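Side-chain contacts in enoyl-CoA hydratase/isomerase (Pseudomonas aeruginosa, PDB 3LAO), which belongs to the enoyl-CoA hydratase/isomerase family and probably adds water to the double bond of a steroid side-chain enoyl-CoA thioester, working as a homotrimer: residues B[130-133]-B[134-138]; B[164-167]-B[168-172]; B[174-177]-B[178-182]. All coordinates share one frame; numbering follows the deposited sequence.

Contact 1: B[130-133]-B[134-138]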
ATOM      1  N   ALA B 130       0.542   7.905 -15.076  1.00 29.85           N
ATOM      2  CA  ALA B 130       1.744   7.567 -15.806  1.00 27.15           C
ATOM      3  C   ALA B 130       1.409   6.656 -16.965  1.00 26.55           C
ATOM      4  O   ALA B 130       0.866   5.570 -16.779  1.00 35.96           O
ATOM      5  CB  ALA B 130       2.809   6.899 -14.849  1.00 21.39           C
ATOM      6  N   VAL B 131       1.724   7.112 -18.161  1.00 22.87           N
ATOM      7  CA  VAL B 131       1.548   6.317 -19.354  1.00 25.73           C
ATOM      8  C   VAL B 131       2.880   6.031 -20.060  1.00 29.73           C
ATOM      9  O   VAL B 131       3.652   6.941 -20.324  1.00 28.61           O
ATOM     10  CB  VAL B 131       0.632   7.060 -20.323  1.00 28.88           C
ATOM     11  CG1 VAL B 131       0.557   6.339 -21.655  1.00 25.09           C
ATOM     12  CG2 VAL B 131      -0.750   7.198 -19.692  1.00 29.68           C
ATOM     13  N   ALA B 132       3.114   4.769 -20.394  1.00 29.05           N
ATOM     14  CA  ALA B 132       4.343   4.348 -21.044  1.00 34.51           C
ATOM     15  C   ALA B 132       4.088   3.613 -22.365  1.00 39.26           C
ATOM     16  O   ALA B 132       3.113   2.869 -22.513  1.00 44.02           O
ATOM     17  CB  ALA B 132       5.164   3.453 -20.107  1.00 33.72           C
ATOM     18  N   ALA B 133       4.989   3.835 -23.309  1.00 42.26           N
ATOM     19  CA  ALA B 133       5.034   3.110 -24.574  1.00 41.13           C
ATOM     20  C   ALA B 133       5.426   1.673 -24.286  1.00 37.22           C
ATOM     21  O   ALA B 133       6.315   1.427 -23.469  1.00 33.96           O
ATOM     22  CB  ALA B 133       6.075   3.758 -25.503  1.00 31.51           C
ATOM     23  N   ARG B 134       4.738   0.730 -24.913  1.00 35.61           N
ATOM     24  CA  ARG B 134       5.160  -0.663 -24.887  1.00 44.94           C
ATOM     25  C   ARG B 134       6.637  -0.745 -25.246  1.00 46.03           C
ATOM     26  O   ARG B 134       7.092  -0.080 -26.186  1.00 43.38           O
ATOM     27  CB  ARG B 134       4.348  -1.452 -25.898  1.00 52.50           C
ATOM     28  CG  ARG B 134       4.700  -2.907 -26.012  1.00 59.56           C
ATOM     29  CD  ARG B 134       3.448  -3.694 -26.388  1.00 67.27           C
ATOM     30  NE  ARG B 134       2.570  -3.865 -25.231  1.00 75.94           N
ATOM     31  CZ  ARG B 134       1.330  -3.379 -25.130  1.00 78.11           C
ATOM     32  NH1 ARG B 134       0.793  -2.675 -26.131  1.00 78.38           N
ATOM     33  NH2 ARG B 134       0.625  -3.607 -24.024  1.00 72.04           N
ATOM     34  N   GLY B 135       7.403  -1.521 -24.484  1.00 44.19           N
ATOM     35  CA  GLY B 135       8.820  -1.630 -24.781  1.00 45.04           C
ATOM     36  C   GLY B 135       9.703  -0.585 -24.119  1.00 51.89           C
ATOM     37  O   GLY B 135      10.914  -0.570 -24.326  1.00 65.04           O
ATOM     38  N   THR B 136       9.121   0.300 -23.323  1.00 41.33           N
ATOM     39  CA  THR B 136       9.927   1.220 -22.556  1.00 37.48           C
ATOM     40  C   THR B 136      10.702   0.388 -21.536  1.00 40.22           C
ATOM     41  O   THR B 136      10.194  -0.603 -21.029  1.00 47.85           O
ATOM     42  CB  THR B 136       9.035   2.237 -21.841  1.00 34.61           C
ATOM     43  OG1 THR B 136       8.332   3.019 -22.819  1.00 27.87           O
ATOM     44  CG2 THR B 136       9.859   3.120 -20.906  1.00 27.01           C
ATOM     45  N   ARG B 137      11.921   0.797 -21.224  1.00 31.28           N
ATOM     46  CA  ARG B 137      12.787   0.016 -20.364  1.00 35.71           C
ATOM     47  C   ARG B 137      13.109   0.795 -19.120  1.00 33.83           C
ATOM     48  O   ARG B 137      13.433   1.942 -19.187  1.00 27.18           O
ATOM     49  CB  ARG B 137      14.120  -0.267 -21.047  1.00 35.70           C
ATOM     50  CG  ARG B 137      14.064  -1.125 -22.300  1.00 39.61           C
ATOM     51  CD  ARG B 137      15.363  -0.862 -23.112  1.00 59.49           C
ATOM     52  NE  ARG B 137      16.526  -1.673 -22.695  1.00 60.55           N
ATOM     53  CZ  ARG B 137      17.813  -1.313 -22.829  1.00 59.34           C
ATOM     54  NH1 ARG B 137      18.147  -0.126 -23.343  1.00 54.74           N
ATOM     55  NH2 ARG B 137      18.777  -2.144 -22.436  1.00 56.79           N
ATOM     56  N   PHE B 138      13.120   0.122 -17.989  1.00 35.57           N
ATOM     57  CA  PHE B 138      13.317   0.769 -16.725  1.00 31.36           C
ATOM     58  C   PHE B 138      14.401   0.028 -16.022  1.00 32.96           C
ATOM     59  O   PHE B 138      14.458  -1.222 -16.068  1.00 36.83           O
ATOM     60  CB  PHE B 138      12.033   0.617 -15.878  1.00 28.37           C
ATOM     61  CG  PHE B 138      10.821   1.302 -16.464  1.00 32.32           C
ATOM     62  CD1 PHE B 138       9.926   0.606 -17.266  1.00 33.43           C
ATOM     63  CD2 PHE B 138      10.574   2.657 -16.205  1.00 32.85           C
ATOM     64  CE1 PHE B 138       8.785   1.266 -17.814  1.00 28.50           C
ATOM     65  CE2 PHE B 138       9.424   3.344 -16.745  1.00 26.79           C
ATOM     66  CZ  PHE B 138       8.527   2.645 -17.529  1.00 21.40           C
TER
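Thr136 folds back onto Ala133 with two donors at once: its amide closes the type II beta turn that runs from Ala133 to Thr136, and its hydroxyl reinforces it. The shorter bond comes from the side chain: Thr136 OG1 donates to Ala133 O at 2.7 Å, meeting the carbonyl at a C=O...O angle of 126° and somewhat tilted from its plane. The backbone bond, Thr136 N to Ala133 O at 3.0 Å, arrives from above that plane rather than on a lone pair. With chi1 at -63°, OG1 lies beside the backbone N of its own residue, which lets the hydroxyl add a second bond to the oxygen the amide already holds, while CG2 is directed to the carbonyl side. The hydroxyl also takes a weak hydrogen bond from Gly114 N, and Ala133 CB packs 3.6 Å from Thr136 OG1.

Gly135 occupies the left-handed corner of the turn, with positive phi, a place that suits glycine. Arg134 fills the other corner with its side chain directed away. Its CG extends anti to the backbone N (chi1 178°), and bends further out lead the guanidinium to a salt bridge between NH1 and Glu192. Outside the turn, on its two flanks, the contact is apolar: Ala132 CB approaches the edge of the Phe138 ring, near the ring plane, with CZ at 4.3 Å.

The turn joins two sheets of the crotonase fold. Strand 129-133 runs in the larger one, parallel to strands 108-112 and 189-191, with Val131 packed on helix 196-209. Strand 137-139 belongs to the small sheet, between strands 115-117 and 175-177, and Phe138 also rests on Ile121 and Met124 of helix 119-125.

Contact 2: B[164-167]-B[168-172]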
ATOM      1  N   THR B 164       8.560  -6.515  -1.448  1.00 29.72           N
ATOM      2  CA  THR B 164       9.372  -7.522  -2.136  1.00 42.68           C
ATOM      3  C   THR B 164       9.623  -7.282  -3.647  1.00 40.25           C
ATOM      4  O   THR B 164      10.755  -7.241  -4.078  1.00 44.04           O
ATOM      5  CB  THR B 164       8.892  -8.958  -1.841  1.00 44.90           C
ATOM      6  OG1 THR B 164       9.871  -9.868  -2.332  1.00 44.97           O
ATOM      7  CG2 THR B 164       7.484  -9.245  -2.450  1.00 27.97           C
ATOM      8  N   ASP B 165       8.581  -7.090  -4.437  1.00 36.45           N
ATOM      9  CA  ASP B 165       8.765  -6.804  -5.852  1.00 39.36           C
ATOM     10  C   ASP B 165       9.583  -5.545  -6.079  1.00 41.61           C
ATOM     11  O   ASP B 165      10.311  -5.420  -7.067  1.00 36.06           O
ATOM     12  CB  ASP B 165       7.436  -6.726  -6.590  1.00 41.21           C
ATOM     13  CG  ASP B 165       6.939  -8.101  -7.028  1.00 56.79           C
ATOM     14  OD1 ASP B 165       7.637  -9.115  -6.778  1.00 62.67           O
ATOM     15  OD2 ASP B 165       5.849  -8.177  -7.628  1.00 61.99           O
ATOM     16  N   ALA B 166       9.499  -4.604  -5.155  1.00 39.73           N
ATOM     17  CA  ALA B 166      10.314  -3.422  -5.343  1.00 37.83           C
ATOM     18  C   ALA B 166      11.771  -3.739  -4.997  1.00 38.68           C
ATOM     19  O   ALA B 166      12.694  -3.246  -5.637  1.00 30.30           O
ATOM     20  CB  ALA B 166       9.780  -2.243  -4.521  1.00 40.28           C
HETATM   21  N   MSE B 167      11.966  -4.572  -3.976  1.00 43.38           N
HETATM   22  CA  MSE B 167      13.317  -4.958  -3.596  1.00 39.94           C
HETATM   23  C   MSE B 167      13.987  -5.784  -4.704  1.00 40.38           C
HETATM   24  O   MSE B 167      15.155  -5.567  -4.999  1.00 34.17           O
HETATM   25  CB  MSE B 167      13.335  -5.653  -2.225  1.00 33.59           C
HETATM   26  CG  MSE B 167      13.059  -4.705  -1.016  1.00 46.16           C
HETATM   27 SE   MSE B 167      13.959  -2.894  -1.043  1.00 53.23          SE
HETATM   28  CE  MSE B 167      12.440  -1.837  -1.726  1.00 75.39           C
ATOM     29  N   ARG B 168      13.235  -6.656  -5.351  1.00 39.13           N
ATOM     30  CA  ARG B 168      13.756  -7.473  -6.429  1.00 42.96           C
ATOM     31  C   ARG B 168      14.392  -6.685  -7.588  1.00 48.82           C
ATOM     32  O   ARG B 168      15.239  -7.207  -8.290  1.00 49.57           O
ATOM     33  CB  ARG B 168      12.657  -8.410  -6.931  1.00 31.31           C
ATOM     34  CG  ARG B 168      12.597  -8.567  -8.413  1.00 38.25           C
ATOM     35  CD  ARG B 168      13.060  -9.932  -8.804  1.00 52.93           C
ATOM     36  NE  ARG B 168      13.095 -10.111 -10.249  1.00 65.14           N
ATOM     37  CZ  ARG B 168      14.132  -9.812 -11.017  1.00 63.08           C
ATOM     38  NH1 ARG B 168      15.228  -9.303 -10.489  1.00 57.07           N
ATOM     39  NH2 ARG B 168      14.064 -10.019 -12.319  1.00 64.91           N
ATOM     40  N   TYR B 169      13.983  -5.438  -7.788  1.00 40.85           N
ATOM     41  CA  TYR B 169      14.584  -4.561  -8.818  1.00 36.58           C
ATOM     42  C   TYR B 169      15.511  -3.499  -8.237  1.00 37.69           C
ATOM     43  O   TYR B 169      16.515  -3.151  -8.828  1.00 36.36           O
ATOM     44  CB  TYR B 169      13.511  -3.871  -9.668  1.00 31.43           C
ATOM     45  CG  TYR B 169      12.806  -4.859 -10.533  1.00 37.68           C
ATOM     46  CD1 TYR B 169      13.435  -5.385 -11.656  1.00 37.65           C
ATOM     47  CD2 TYR B 169      11.522  -5.315 -10.210  1.00 34.69           C
ATOM     48  CE1 TYR B 169      12.801  -6.324 -12.458  1.00 37.02           C
ATOM     49  CE2 TYR B 169      10.884  -6.257 -10.998  1.00 33.85           C
ATOM     50  CZ  TYR B 169      11.534  -6.759 -12.115  1.00 36.17           C
ATOM     51  OH  TYR B 169      10.908  -7.676 -12.901  1.00 35.79           O
ATOM     52  N   ILE B 170      15.157  -2.950  -7.088  1.00 35.49           N
ATOM     53  CA  ILE B 170      15.990  -1.943  -6.485  1.00 37.80           C
ATOM     54  C   ILE B 170      17.342  -2.557  -6.083  1.00 46.11           C
ATOM     55  O   ILE B 170      18.393  -2.009  -6.394  1.00 51.04           O
ATOM     56  CB  ILE B 170      15.287  -1.331  -5.269  1.00 38.11           C
ATOM     57  CG1 ILE B 170      14.105  -0.454  -5.710  1.00 42.01           C
ATOM     58  CG2 ILE B 170      16.243  -0.499  -4.451  1.00 38.38           C
ATOM     59  CD1 ILE B 170      13.123  -0.187  -4.560  1.00 41.14           C
ATOM     60  N   LEU B 171      17.312  -3.701  -5.404  1.00 45.36           N
ATOM     61  CA  LEU B 171      18.537  -4.291  -4.869  1.00 47.38           C
ATOM     62  C   LEU B 171      19.348  -4.997  -5.940  1.00 48.53           C
ATOM     63  O   LEU B 171      20.458  -5.402  -5.684  1.00 52.46           O
ATOM     64  CB  LEU B 171      18.259  -5.252  -3.700  1.00 40.12           C
ATOM     65  CG  LEU B 171      17.531  -4.634  -2.502  1.00 45.05           C
ATOM     66  CD1 LEU B 171      17.306  -5.640  -1.355  1.00 39.56           C
ATOM     67  CD2 LEU B 171      18.236  -3.386  -1.978  1.00 45.69           C
ATOM     68  N   THR B 172      18.825  -5.131  -7.146  1.00 46.64           N
ATOM     69  CA  THR B 172      19.555  -5.909  -8.139  1.00 46.61           C
ATOM     70  C   THR B 172      19.972  -5.054  -9.294  1.00 42.11           C
ATOM     71  O   THR B 172      20.983  -5.296  -9.945  1.00 48.01           O
ATOM     72  CB  THR B 172      18.683  -7.055  -8.717  1.00 50.83           C
ATOM     73  OG1 THR B 172      17.434  -6.511  -9.176  1.00 49.11           O
ATOM     74  CG2 THR B 172      18.424  -8.132  -7.662  1.00 40.04           C
TER
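Met167, a selenomethionine, packs against Ile170 and Leu171 along helix 163-170 and into the residues that follow, a textbook case of alpha-helical i to i+3 and i to i+4 spacing in a crotonase-family subunit. Three backbone bonds are regular i to i+4: Arg168 N to Thr164 O (2.8 Å), Ile170 N to Ala166 O (2.9 Å) and Leu171 N to Met167 O (2.9 Å). Tyr169 N is the exception, with a weak i+3 bond to Ala166 O.

Apolar contacts form a ridge facing helix 156-161, where Phe157 and Pro158 cover Ala166. Met167 bends at chi2 (-42°) and chi3, which brings its methyl CE across the end of Ile170, while Ile170 CD1 also lies 3.9 Å from Ala166 CB.

The polar ends find partners outside the helix. Thr164 OG1 bonds to Thr188 OG1 and Asp128 O of the second subunit, Asp165 forms a salt bridge with Arg183, and Arg168 NH1 pairs with Asp174. Tyr169 OH is hydrogen-bonded to Glu180 OE2, which helps to hold the far end of the ring. Aliphatic Arg168 CG sits over one face of that ring, toward its rim. At the ring's edge, near its plane, Asp165 O comes within 3.4 Å of Tyr169 CD2.

Contact 3: B[174-177]-B[178-182]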
ATOM      1  N   ASP B 174      18.176  -4.930 -11.882  1.00 38.15           N
ATOM      2  CA  ASP B 174      17.635  -5.589 -13.076  1.00 44.01           C
ATOM      3  C   ASP B 174      16.690  -4.712 -13.859  1.00 42.97           C
ATOM      4  O   ASP B 174      15.990  -3.854 -13.297  1.00 42.88           O
ATOM      5  CB  ASP B 174      16.930  -6.901 -12.717  1.00 57.43           C
ATOM      6  CG  ASP B 174      17.899  -8.061 -12.590  1.00 69.46           C
ATOM      7  OD1 ASP B 174      18.914  -8.055 -13.327  1.00 77.20           O
ATOM      8  OD2 ASP B 174      17.658  -8.973 -11.763  1.00 68.36           O
ATOM      9  N   GLU B 175      16.657  -4.958 -15.159  1.00 42.83           N
ATOM     10  CA  GLU B 175      15.846  -4.197 -16.101  1.00 40.95           C
ATOM     11  C   GLU B 175      14.429  -4.781 -16.179  1.00 43.10           C
ATOM     12  O   GLU B 175      14.259  -6.003 -16.107  1.00 41.49           O
ATOM     13  CB  GLU B 175      16.476  -4.282 -17.488  1.00 37.42           C
ATOM     14  CG  GLU B 175      15.845  -3.343 -18.499  1.00 46.77           C
ATOM     15  CD  GLU B 175      16.537  -3.365 -19.865  1.00 54.22           C
ATOM     16  OE1 GLU B 175      17.669  -2.839 -19.973  1.00 59.02           O
ATOM     17  OE2 GLU B 175      15.938  -3.881 -20.837  1.00 54.23           O
ATOM     18  N   PHE B 176      13.414  -3.918 -16.308  1.00 38.27           N
ATOM     19  CA  PHE B 176      12.057  -4.395 -16.573  1.00 33.11           C
ATOM     20  C   PHE B 176      11.437  -3.550 -17.632  1.00 34.97           C
ATOM     21  O   PHE B 176      11.944  -2.467 -17.930  1.00 41.28           O
ATOM     22  CB  PHE B 176      11.174  -4.418 -15.334  1.00 34.47           C
ATOM     23  CG  PHE B 176      11.211  -3.147 -14.501  1.00 35.99           C
ATOM     24  CD1 PHE B 176      12.307  -2.863 -13.698  1.00 28.59           C
ATOM     25  CD2 PHE B 176      10.106  -2.280 -14.475  1.00 34.36           C
ATOM     26  CE1 PHE B 176      12.337  -1.730 -12.929  1.00 27.03           C
ATOM     27  CE2 PHE B 176      10.115  -1.152 -13.708  1.00 34.79           C
ATOM     28  CZ  PHE B 176      11.234  -0.875 -12.921  1.00 40.92           C
ATOM     29  N   ASP B 177      10.373  -4.050 -18.246  1.00 28.08           N
ATOM     30  CA  ASP B 177       9.731  -3.283 -19.294  1.00 37.49           C
ATOM     31  C   ASP B 177       8.382  -2.734 -18.827  1.00 39.63           C
ATOM     32  O   ASP B 177       7.974  -2.935 -17.670  1.00 35.57           O
ATOM     33  CB  ASP B 177       9.621  -4.059 -20.632  1.00 47.40           C
ATOM     34  CG  ASP B 177       8.704  -5.281 -20.548  1.00 48.46           C
ATOM     35  OD1 ASP B 177       8.081  -5.485 -19.491  1.00 45.58           O
ATOM     36  OD2 ASP B 177       8.611  -6.048 -21.551  1.00 55.98           O
ATOM     37  N   ALA B 178       7.717  -2.040 -19.751  1.00 41.52           N
ATOM     38  CA  ALA B 178       6.444  -1.399 -19.501  1.00 41.53           C
ATOM     39  C   ALA B 178       5.391  -2.366 -18.944  1.00 47.88           C
ATOM     40  O   ALA B 178       4.578  -1.983 -18.091  1.00 41.77           O
ATOM     41  CB  ALA B 178       5.946  -0.752 -20.751  1.00 34.57           C
ATOM     42  N   ASP B 179       5.394  -3.614 -19.404  1.00 47.33           N
ATOM     43  CA  ASP B 179       4.339  -4.518 -18.963  1.00 48.90           C
ATOM     44  C   ASP B 179       4.534  -4.957 -17.519  1.00 43.32           C
ATOM     45  O   ASP B 179       3.554  -5.139 -16.763  1.00 45.40           O
ATOM     46  CB  ASP B 179       4.178  -5.698 -19.918  1.00 57.00           C
ATOM     47  CG  ASP B 179       3.365  -5.325 -21.147  1.00 66.06           C
ATOM     48  OD1 ASP B 179       3.868  -5.510 -22.276  1.00 75.59           O
ATOM     49  OD2 ASP B 179       2.236  -4.813 -20.987  1.00 63.14           O
ATOM     50  N   GLU B 180       5.801  -5.096 -17.140  1.00 32.06           N
ATOM     51  CA  GLU B 180       6.159  -5.453 -15.777  1.00 37.19           C
ATOM     52  C   GLU B 180       5.913  -4.261 -14.824  1.00 36.24           C
ATOM     53  O   GLU B 180       5.422  -4.413 -13.689  1.00 32.82           O
ATOM     54  CB  GLU B 180       7.626  -5.916 -15.765  1.00 43.72           C
ATOM     55  CG  GLU B 180       8.177  -6.313 -14.385  1.00 50.54           C
ATOM     56  CD  GLU B 180       7.620  -7.617 -13.834  1.00 56.39           C
ATOM     57  OE1 GLU B 180       6.723  -8.215 -14.466  1.00 58.75           O
ATOM     58  OE2 GLU B 180       8.095  -8.043 -12.757  1.00 59.19           O
ATOM     59  N   ALA B 181       6.230  -3.062 -15.303  1.00 28.08           N
ATOM     60  CA  ALA B 181       5.909  -1.865 -14.548  1.00 30.63           C
ATOM     61  C   ALA B 181       4.369  -1.712 -14.296  1.00 30.33           C
ATOM     62  O   ALA B 181       3.952  -1.371 -13.190  1.00 28.69           O
ATOM     63  CB  ALA B 181       6.534  -0.632 -15.189  1.00 20.48           C
ATOM     64  N   LEU B 182       3.546  -2.019 -15.291  1.00 27.99           N
ATOM     65  CA  LEU B 182       2.099  -2.012 -15.118  1.00 28.75           C
ATOM     66  C   LEU B 182       1.652  -3.049 -14.097  1.00 34.36           C
ATOM     67  O   LEU B 182       0.779  -2.788 -13.265  1.00 34.92           O
ATOM     68  CB  LEU B 182       1.409  -2.283 -16.447  1.00 34.06           C
ATOM     69  CG  LEU B 182      -0.128  -2.250 -16.476  1.00 42.90           C
ATOM     70  CD1 LEU B 182      -0.665  -0.818 -16.243  1.00 40.13           C
ATOM     71  CD2 LEU B 182      -0.668  -2.813 -17.798  1.00 42.57           C
TER
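Asp177 caps the N-terminus of helix 178-183 with its carboxylate, a worked instance of an N-cap residue between a short, weakly bonded strand and a helix. Asp177 OD1 accepts from Glu180 N at 3.3 Å, with a fairly straight N-H...O angle of 158° and the donor nearly in line with the C-O bond. A second bond to the same oxygen, from Asp179 N, is equally long but strongly bent and weak. Asp177 O meanwhile receives Ala181 N at 2.9 Å, the first full turn of the helix. Chi1 of 65° sets the carboxylate between the backbone N and the carbonyl carbon, turned toward the backbone amides of the first turn. Its negative charge would probably be eased by the helix end, although the Asp179 carboxylate lies not far off.

Beside the cap, Phe176 supplies the apolar part. Its CB touches Glu180 CG at 3.7 Å, and the ring presents its edge, through CE2, to Ala181 CB at 3.9 Å. Of the Glu180 side chain, the aliphatic stem makes this contact: CG runs anti to the backbone N, and a bend at chi2 takes the carboxylate away to a salt bridge with Arg183.

In the next shell, aromatic neighbours hold the Phe176 ring. Phe138 meets it with a nearly parallel plane and Tyr169 at an intermediate inclination, while Met184 and Leu186 add aliphatic packing.

Strand 175-177 is an outer strand of the small sheet in this chain, antiparallel to strand 137-139, and its axis stands almost at right angles (85°) to that of helix segment 178-182. From the helix, Ala178 and Leu182 reach Val190 on strand 189-191 of the larger sheet, and Ala181 packs on Leu186 and Leu187.

Contacts 1 and 3 share the small sheet: Phe138 N probably bonds to Phe176 O, and Arg137 NH2 makes a salt bridge with Glu175 OE1 at 2.8 Å. Both are changes of direction at a strand end, one a turn gripped by a hydroxyl, the other a helix start capped by a carboxylate. Contact 2 instead stays along one helix, combines apolar i+3 and i+4 packing with backbone bonds, and lies against the second subunit. It meets contact 3 but not contact 1. Contacts 1 and 2 are mostly buried, though Arg134, Gly135 and Arg137 are exposed; contact 3 is partly buried, with its cap toward the surface and its phenylalanine inward.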